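Local coordinates for protein KLLA0B12012p (Kluyveromyces lactis, PDB 6Y3P) that is the C-terminal ATP-grasp domain of Pby1, a direct partner of the mRNA decapping enzyme Dcp2, and probably binds ATP and a metal ion, at residues His91-Lys96 against Ser100-Ala105; Ser305-Ala310 against Val341-Val346; Thr17-Gly22 against Asn361-Leu366. One frame throughout, in Å; residues are numbered along the deposited sequence.

Overall arrangement
Interactions 1 and 2 are neighbours, their centres about 10 Å apart, and meet at helix 290-313, which carries one side of interaction 2 and against which interaction 1 packs: Tyr93 and Ser100 of interaction 1 both hydrogen-bond to Glu306, one residue before Leu307, which carries interaction 2. Interaction 1 is a partly buried, mixed contact, with an amide and a water on its outer side. Interaction 2 lies deeper, about 8 Å from the chain's centre, and is wholly apolar. Interaction 3, also buried and apolar, lies across the chain's centre from interaction 1, about 35 Å away between centres; it joins residues near the N-terminus to helix 357-375, which follows strand 341-347 of interaction 2.

Interaction 1: residues His91-Lys96 against Ser100-Ala105; sequences HSYVVK and SILNRA
Val94, near the end of helix 83-95, packs against Leu102 and Asn103 of the short 3-10 turn 101-103, where the chain doubles back. Its CB lies 3.4 Å from Asn103 OD1. CG1, set opposite the carbonyl carbon by a chi1 of -69°, touches CB of Leu102 at 4.0 Å and also meets CG and ND2 of the Asn103 amide. CG2 is farther off, 4.0 Å from Asn103 OD1. Val94 and Asn103 run alongside each other, pointing opposite ways. The amide is steadied from its own segment: Asn103 ND2 donates to Ser100 O at 3.0 Å, with the acceptor nearly in the amide plane, and Asn103 N bonds to the same oxygen, which therefore takes two donors. Asn97 O, in the connecting loop, takes a further bond from ND2. On the other branch of the amide a water donates to Asn103 OD1 at 3.0 Å and, weakly, to Val94 O. Deeper in, Ser100 OG sits at the edge of the Tyr93 ring, 3.6 Å from CE2, while CD1 of Leu102 approaches CD2 of that ring at 4.3 Å. Tyr93 OH and Ser100 OG do not bond to each other; both hydrogen-bond to Glu306 of helix 290-313, which joins the two segments through one carboxylate oxygen. The chain here leaves helix 83-95, turns through a short 3-10 segment and heads for strand 109-113, held by a mixed contact of valine against leucine and an asparagine amide, within the tubulin-tyrosine ligase region of an ATP-grasp domain.

Interaction 2: residues Ser305-Ala310 against Val341-Val346; sequences SELFKA and VKLLEV
Leu307 on helix 290-313 and Leu343 on strand 341-347 are the closest backbone positions, their CA atoms 9.9 Å apart, so helix and strand meet through side chains alone. Leu307 reaches across with one methyl. Its CG stands opposite the backbone N (chi1 -177°), which carries the branch out from the helix, and CD2 does all the touching. That methyl lies 3.6 Å from CD2 of Leu343, the two leucine side chains crossing at about a right angle. It is also 4.1 Å from CG2 of Val346, Leu307 lying alongside Val346 but pointing the other way. Leu343 and Val346 can both face the helix, although three positions apart, because Leu344 and Glu345 form a classic beta bulge opposite Asp332: the extra residue shifts the alternation of the strand. Other elements close round the contact. Leu86 and Ile90 of helix 83-95 and Phe331 of strand 326-335 also touch Leu307, while Ile80 and Ile81 lie against Val346. On the strand, the nearby buried Lys342 pairs with Glu199 in a salt bridge. Without a hydrogen bond or charge between the two segments, this buried contact rests on dispersion and the exclusion of water, and consists of one leucine methyl set against two others.

Interaction 3: residues Thr17-Gly22 against Asn361-Leu366; sequences TEYIYG and NLIDEL
Tyr19 and Ile20, in the type I turn from Glu18 to Tyr21 that leads into helix 21-31, pack on Ile363 of helix 357-375. The tight part gathers round a single ring carbon. Tyr19 CE2 lies 3.8 Å from CG2 of Ile363, and the CG1 and CB of that residue are nearly as close, so the isoleucine's branch point fits round one ring position. CG1 comes in at the ring edge, in its plane, while CG2 approaches at a slant, touching the neighbouring ring carbon CD2 as well. The tyrosine reaches this far because its CG lies opposite the backbone N (chi1 -171°), which swings the ring toward the helix. The turn itself is closed by Tyr21 N donating to Glu18 O at 3.1 Å. The looser part is Ile20, whose CG2 comes no closer than 4.3 Å to CG2 of Ile363, while the rest of that side chain leads away. Round this apolar patch Ile20 also packs on Phe352 and Phe367, and Ile363 on Tyr220 of strand 215-224. The more open side of helix 357-375 carries Asp364 and Glu365, each in a salt bridge, Asp364 with Arg26 of helix 21-31 and Glu365 with Arg234. The two segments themselves exchange no hydrogen bond, so the join is apolar between turn and helix, and the adjacent Asp364-Arg26 salt bridge probably adds an electrostatic tie between the two helices.

Interaction 1: residues His91-Lys96 against Ser100-Ala105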
# COMPACT_ATOMS: atom_id res chain seq x y z
N HIS A 91 -2.83 -14.60 -4.94
CA HIS A 91 -3.00 -16.06 -4.96
C HIS A 91 -3.32 -16.60 -6.33
O HIS A 91 -2.69 -17.58 -6.76
CB HIS A 91 -4.07 -16.54 -3.98
CG HIS A 91 -3.84 -16.17 -2.55
ND1 HIS A 91 -2.55 -16.01 -2.04
CD2 HIS A 91 -4.73 -15.96 -1.56
CE1 HIS A 91 -2.71 -15.67 -0.77
NE2 HIS A 91 -4.01 -15.64 -0.42
N SER A 92 -4.27 -15.95 -7.05
CA SER A 92 -4.67 -16.44 -8.37
C SER A 92 -3.62 -16.22 -9.44
O SER A 92 -3.58 -16.96 -10.42
CB SER A 92 -6.02 -15.87 -8.79
OG SER A 92 -6.02 -14.45 -8.76
N TYR A 93 -2.75 -15.22 -9.25
CA TYR A 93 -1.67 -14.93 -10.19
C TYR A 93 -0.44 -15.85 -10.02
O TYR A 93 0.15 -16.24 -11.02
CB TYR A 93 -1.27 -13.47 -10.03
CG TYR A 93 -0.06 -13.03 -10.82
CD1 TYR A 93 -0.14 -12.78 -12.18
CD2 TYR A 93 1.15 -12.80 -10.18
CE1 TYR A 93 0.96 -12.31 -12.90
CE2 TYR A 93 2.26 -12.33 -10.89
CZ TYR A 93 2.16 -12.09 -12.25
OH TYR A 93 3.25 -11.62 -12.93
N VAL A 94 -0.03 -16.15 -8.77
CA VAL A 94 1.15 -16.97 -8.47
C VAL A 94 0.96 -18.44 -8.89
O VAL A 94 1.96 -19.14 -9.10
CB VAL A 94 1.68 -16.84 -7.01
CG1 VAL A 94 2.29 -15.46 -6.75
CG2 VAL A 94 0.60 -17.18 -5.98
N VAL A 95 -0.31 -18.88 -9.02
CA VAL A 95 -0.69 -20.23 -9.46
C VAL A 95 0.00 -20.51 -10.81
O VAL A 95 0.71 -21.51 -10.92
CB VAL A 95 -2.24 -20.40 -9.49
CG1 VAL A 95 -2.69 -21.53 -10.42
CG2 VAL A 95 -2.79 -20.62 -8.08
N LYS A 96 -0.14 -19.60 -11.78
CA LYS A 96 0.48 -19.72 -13.10
C LYS A 96 1.80 -18.93 -13.21
O LYS A 96 2.33 -18.80 -14.32
CB LYS A 96 -0.51 -19.30 -14.19
CG LYS A 96 -0.65 -20.33 -15.31
CD LYS A 96 -1.68 -21.41 -15.00
CE LYS A 96 -1.52 -22.62 -15.88
NZ LYS A 96 -2.44 -23.70 -15.46
N SER A 100 7.60 -15.74 -9.77
CA SER A 100 7.25 -14.40 -9.30
C SER A 100 7.72 -14.11 -7.87
O SER A 100 7.63 -14.97 -6.98
CB SER A 100 5.75 -14.17 -9.46
OG SER A 100 5.31 -12.86 -9.12
N ILE A 101 8.24 -12.87 -7.66
CA ILE A 101 8.70 -12.35 -6.35
C ILE A 101 7.53 -12.35 -5.36
O ILE A 101 7.74 -12.58 -4.17
CB ILE A 101 9.38 -10.94 -6.50
CG1 ILE A 101 10.10 -10.51 -5.20
CG2 ILE A 101 8.39 -9.86 -6.99
CD1 ILE A 101 11.08 -9.44 -5.31
N LEU A 102 6.29 -12.21 -5.87
CA LEU A 102 5.06 -12.20 -5.07
C LEU A 102 4.79 -13.49 -4.27
O LEU A 102 4.01 -13.45 -3.32
CB LEU A 102 3.85 -11.83 -5.96
CG LEU A 102 3.81 -10.37 -6.47
CD1 LEU A 102 2.53 -10.08 -7.22
CD2 LEU A 102 3.98 -9.36 -5.32
N ASN A 103 5.47 -14.61 -4.63
CA ASN A 103 5.43 -15.89 -3.92
C ASN A 103 6.18 -15.78 -2.60
O ASN A 103 6.00 -16.64 -1.74
CB ASN A 103 6.13 -16.97 -4.75
CG ASN A 103 5.28 -17.57 -5.83
OD1 ASN A 103 4.40 -18.39 -5.57
ND2 ASN A 103 5.61 -17.24 -7.08
N ARG A 104 7.09 -14.77 -2.48
CA ARG A 104 7.90 -14.50 -1.29
C ARG A 104 7.59 -13.16 -0.64
O ARG A 104 7.51 -13.10 0.58
CB ARG A 104 9.41 -14.56 -1.62
CG ARG A 104 10.17 -15.67 -0.88
CD ARG A 104 10.16 -15.53 0.64
NE ARG A 104 11.06 -16.48 1.31
CZ ARG A 104 11.19 -16.60 2.63
NH1 ARG A 104 10.46 -15.85 3.44
NH2 ARG A 104 12.04 -17.48 3.14
N ALA A 105 7.48 -12.09 -1.44
CA ALA A 105 7.30 -10.68 -1.07
C ALA A 105 5.85 -10.25 -0.71
O ALA A 105 5.49 -9.10 -0.93
CB ALA A 105 7.85 -9.80 -2.19
O HOH W 1 3.89 -21.03 -6.99

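Interaction 2: residues Ser305-Ala310 against Val341-Val346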
# COMPACT_ATOMS: atom_id res chain seq x y z
N SER A 305 5.59 -4.04 -9.94
CA SER A 305 5.45 -4.44 -11.36
C SER A 305 4.61 -5.72 -11.49
O SER A 305 3.68 -5.77 -12.28
CB SER A 305 6.84 -4.65 -11.97
OG SER A 305 6.74 -5.17 -13.28
N GLU A 306 4.95 -6.74 -10.68
CA GLU A 306 4.28 -8.04 -10.60
C GLU A 306 2.85 -7.88 -10.13
O GLU A 306 1.95 -8.49 -10.70
CB GLU A 306 5.06 -8.97 -9.66
CG GLU A 306 6.36 -9.50 -10.25
CD GLU A 306 6.15 -10.31 -11.51
OE1 GLU A 306 5.50 -11.38 -11.41
OE2 GLU A 306 6.53 -9.83 -12.61
N LEU A 307 2.62 -7.01 -9.12
CA LEU A 307 1.27 -6.75 -8.61
C LEU A 307 0.37 -6.13 -9.64
O LEU A 307 -0.78 -6.55 -9.78
CB LEU A 307 1.29 -5.93 -7.30
CG LEU A 307 -0.07 -5.67 -6.63
CD1 LEU A 307 -0.87 -6.98 -6.45
CD2 LEU A 307 0.10 -5.02 -5.31
N PHE A 308 0.87 -5.15 -10.38
CA PHE A 308 0.06 -4.54 -11.43
C PHE A 308 -0.20 -5.52 -12.59
O PHE A 308 -1.30 -5.52 -13.13
CB PHE A 308 0.64 -3.18 -11.86
CG PHE A 308 0.17 -2.13 -10.88
CD1 PHE A 308 -1.17 -1.73 -10.85
CD2 PHE A 308 1.03 -1.62 -9.92
CE1 PHE A 308 -1.62 -0.83 -9.89
CE2 PHE A 308 0.58 -0.72 -8.96
CZ PHE A 308 -0.75 -0.33 -8.94
N LYS A 309 0.75 -6.43 -12.88
CA LYS A 309 0.52 -7.46 -13.89
C LYS A 309 -0.58 -8.43 -13.39
O LYS A 309 -1.50 -8.77 -14.15
CB LYS A 309 1.80 -8.21 -14.24
CG LYS A 309 2.79 -7.35 -14.99
CD LYS A 309 3.70 -8.17 -15.89
CE LYS A 309 5.09 -8.33 -15.35
NZ LYS A 309 6.04 -8.65 -16.45
N ALA A 310 -0.53 -8.78 -12.09
CA ALA A 310 -1.51 -9.65 -11.42
C ALA A 310 -2.90 -9.04 -11.49
O ALA A 310 -3.81 -9.69 -12.00
CB ALA A 310 -1.12 -9.86 -9.96
N VAL A 341 11.84 -7.75 1.64
CA VAL A 341 10.60 -6.98 1.77
C VAL A 341 9.37 -7.88 1.72
O VAL A 341 9.35 -8.91 1.07
CB VAL A 341 10.46 -5.76 0.79
CG1 VAL A 341 11.72 -4.90 0.73
CG2 VAL A 341 10.02 -6.19 -0.60
N LYS A 342 8.32 -7.44 2.38
CA LYS A 342 7.07 -8.15 2.36
C LYS A 342 5.96 -7.17 2.22
O LYS A 342 5.84 -6.28 3.05
CB LYS A 342 6.94 -9.13 3.56
CG LYS A 342 7.34 -10.56 3.12
CD LYS A 342 7.80 -11.47 4.25
CE LYS A 342 8.16 -12.88 3.79
NZ LYS A 342 6.99 -13.67 3.30
N LEU A 343 5.21 -7.25 1.12
CA LEU A 343 4.09 -6.34 0.92
C LEU A 343 2.98 -6.67 1.92
O LEU A 343 2.55 -7.82 2.04
CB LEU A 343 3.56 -6.32 -0.53
CG LEU A 343 2.39 -5.35 -0.79
CD1 LEU A 343 2.81 -3.89 -0.64
CD2 LEU A 343 1.79 -5.60 -2.15
N LEU A 344 2.53 -5.64 2.63
CA LEU A 344 1.48 -5.79 3.60
C LEU A 344 0.16 -5.28 3.03
O LEU A 344 -0.85 -5.99 3.11
CB LEU A 344 1.87 -5.06 4.91
CG LEU A 344 0.81 -4.98 6.00
CD1 LEU A 344 0.56 -6.36 6.67
CD2 LEU A 344 1.20 -3.93 7.04
N GLU A 345 0.14 -4.05 2.49
CA GLU A 345 -1.09 -3.43 1.96
C GLU A 345 -0.81 -2.28 1.02
O GLU A 345 0.31 -1.74 0.97
CB GLU A 345 -1.99 -2.93 3.11
CG GLU A 345 -1.36 -1.79 3.92
CD GLU A 345 -1.99 -1.48 5.26
OE1 GLU A 345 -3.15 -1.91 5.49
OE2 GLU A 345 -1.34 -0.79 6.08
N VAL A 346 -1.86 -1.89 0.29
CA VAL A 346 -1.87 -0.78 -0.64
C VAL A 346 -2.97 0.14 -0.13
O VAL A 346 -4.10 -0.30 0.08
CB VAL A 346 -2.10 -1.29 -2.10
CG1 VAL A 346 -2.24 -0.14 -3.10
CG2 VAL A 346 -1.01 -2.27 -2.54

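Interaction 3: residues Thr17-Gly22 against Asn361-Leu366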
# COMPACT_ATOMS: atom_id res chain seq x y z
N THR A 17 -5.79 24.05 3.39
CA THR A 17 -5.19 23.62 4.64
C THR A 17 -4.40 22.34 4.48
O THR A 17 -3.56 22.04 5.34
CB THR A 17 -6.23 23.46 5.76
OG1 THR A 17 -7.43 22.87 5.25
CG2 THR A 17 -6.52 24.76 6.48
N GLU A 18 -4.66 21.55 3.40
CA GLU A 18 -3.96 20.29 3.15
C GLU A 18 -2.48 20.48 2.79
O GLU A 18 -2.12 21.39 2.02
CB GLU A 18 -4.67 19.41 2.11
CG GLU A 18 -5.66 18.42 2.71
CD GLU A 18 -6.47 17.60 1.72
OE1 GLU A 18 -5.90 17.09 0.73
OE2 GLU A 18 -7.68 17.42 1.98
N TYR A 19 -1.64 19.61 3.36
CA TYR A 19 -0.19 19.56 3.22
C TYR A 19 0.31 19.64 1.76
O TYR A 19 1.29 20.35 1.48
CB TYR A 19 0.34 18.27 3.90
CG TYR A 19 1.84 18.18 4.03
CD1 TYR A 19 2.52 18.92 5.00
CD2 TYR A 19 2.59 17.36 3.18
CE1 TYR A 19 3.91 18.86 5.10
CE2 TYR A 19 3.98 17.30 3.28
CZ TYR A 19 4.63 18.04 4.25
OH TYR A 19 6.00 17.97 4.35
N ILE A 20 -0.38 18.95 0.83
CA ILE A 20 0.01 18.84 -0.59
C ILE A 20 -0.44 20.02 -1.50
O ILE A 20 -0.04 20.04 -2.66
CB ILE A 20 -0.47 17.48 -1.16
CG1 ILE A 20 -2.03 17.34 -1.11
CG2 ILE A 20 0.21 16.34 -0.38
CD1 ILE A 20 -2.62 16.19 -1.94
N TYR A 21 -1.25 20.99 -0.98
CA TYR A 21 -1.77 22.12 -1.76
C TYR A 21 -0.66 23.02 -2.36
O TYR A 21 -0.64 23.21 -3.58
CB TYR A 21 -2.81 22.93 -0.96
CG TYR A 21 -3.41 24.09 -1.74
CD1 TYR A 21 -4.55 23.92 -2.52
CD2 TYR A 21 -2.83 25.35 -1.69
CE1 TYR A 21 -5.08 24.98 -3.25
CE2 TYR A 21 -3.36 26.42 -2.41
CZ TYR A 21 -4.50 26.23 -3.18
OH TYR A 21 -5.01 27.31 -3.87
N GLY A 22 0.20 23.58 -1.50
CA GLY A 22 1.34 24.41 -1.89
C GLY A 22 2.21 23.70 -2.91
O GLY A 22 2.36 24.22 -4.03
N ASN A 361 10.70 18.42 1.34
CA ASN A 361 11.52 18.35 0.13
C ASN A 361 11.15 17.07 -0.62
O ASN A 361 10.94 17.09 -1.84
CB ASN A 361 13.01 18.32 0.52
CG ASN A 361 13.99 18.36 -0.65
OD1 ASN A 361 14.15 17.40 -1.42
ND2 ASN A 361 14.75 19.44 -0.74
N LEU A 362 11.02 15.97 0.13
CA LEU A 362 10.65 14.66 -0.39
C LEU A 362 9.28 14.72 -1.10
O LEU A 362 9.15 14.18 -2.20
CB LEU A 362 10.65 13.62 0.76
CG LEU A 362 10.46 12.16 0.35
CD1 LEU A 362 11.23 11.23 1.26
CD2 LEU A 362 8.98 11.78 0.29
N ILE A 363 8.28 15.39 -0.48
CA ILE A 363 6.91 15.50 -1.00
C ILE A 363 6.87 16.49 -2.19
O ILE A 363 6.12 16.24 -3.15
CB ILE A 363 5.90 15.79 0.15
CG1 ILE A 363 5.75 14.57 1.09
CG2 ILE A 363 4.53 16.30 -0.31
CD1 ILE A 363 5.12 13.27 0.47
N ASP A 364 7.71 17.57 -2.15
CA ASP A 364 7.82 18.57 -3.22
C ASP A 364 8.33 17.94 -4.52
O ASP A 364 7.83 18.26 -5.60
CB ASP A 364 8.78 19.69 -2.82
CG ASP A 364 8.21 20.77 -1.92
OD1 ASP A 364 7.03 20.65 -1.54
OD2 ASP A 364 8.95 21.73 -1.61
N GLU A 365 9.31 17.05 -4.41
CA GLU A 365 9.91 16.36 -5.55
C GLU A 365 8.95 15.31 -6.08
O GLU A 365 8.96 15.03 -7.28
CB GLU A 365 11.24 15.74 -5.13
CG GLU A 365 11.98 15.08 -6.28
CD GLU A 365 13.23 14.30 -5.94
OE1 GLU A 365 13.93 14.67 -4.97
OE2 GLU A 365 13.54 13.34 -6.69
N LEU A 366 8.10 14.73 -5.20
CA LEU A 366 7.12 13.74 -5.60
C LEU A 366 6.10 14.36 -6.55
O LEU A 366 5.88 13.82 -7.64
CB LEU A 366 6.44 13.08 -4.38
CG LEU A 366 5.08 12.35 -4.61
CD1 LEU A 366 5.21 11.13 -5.51
CD2 LEU A 366 4.44 11.98 -3.30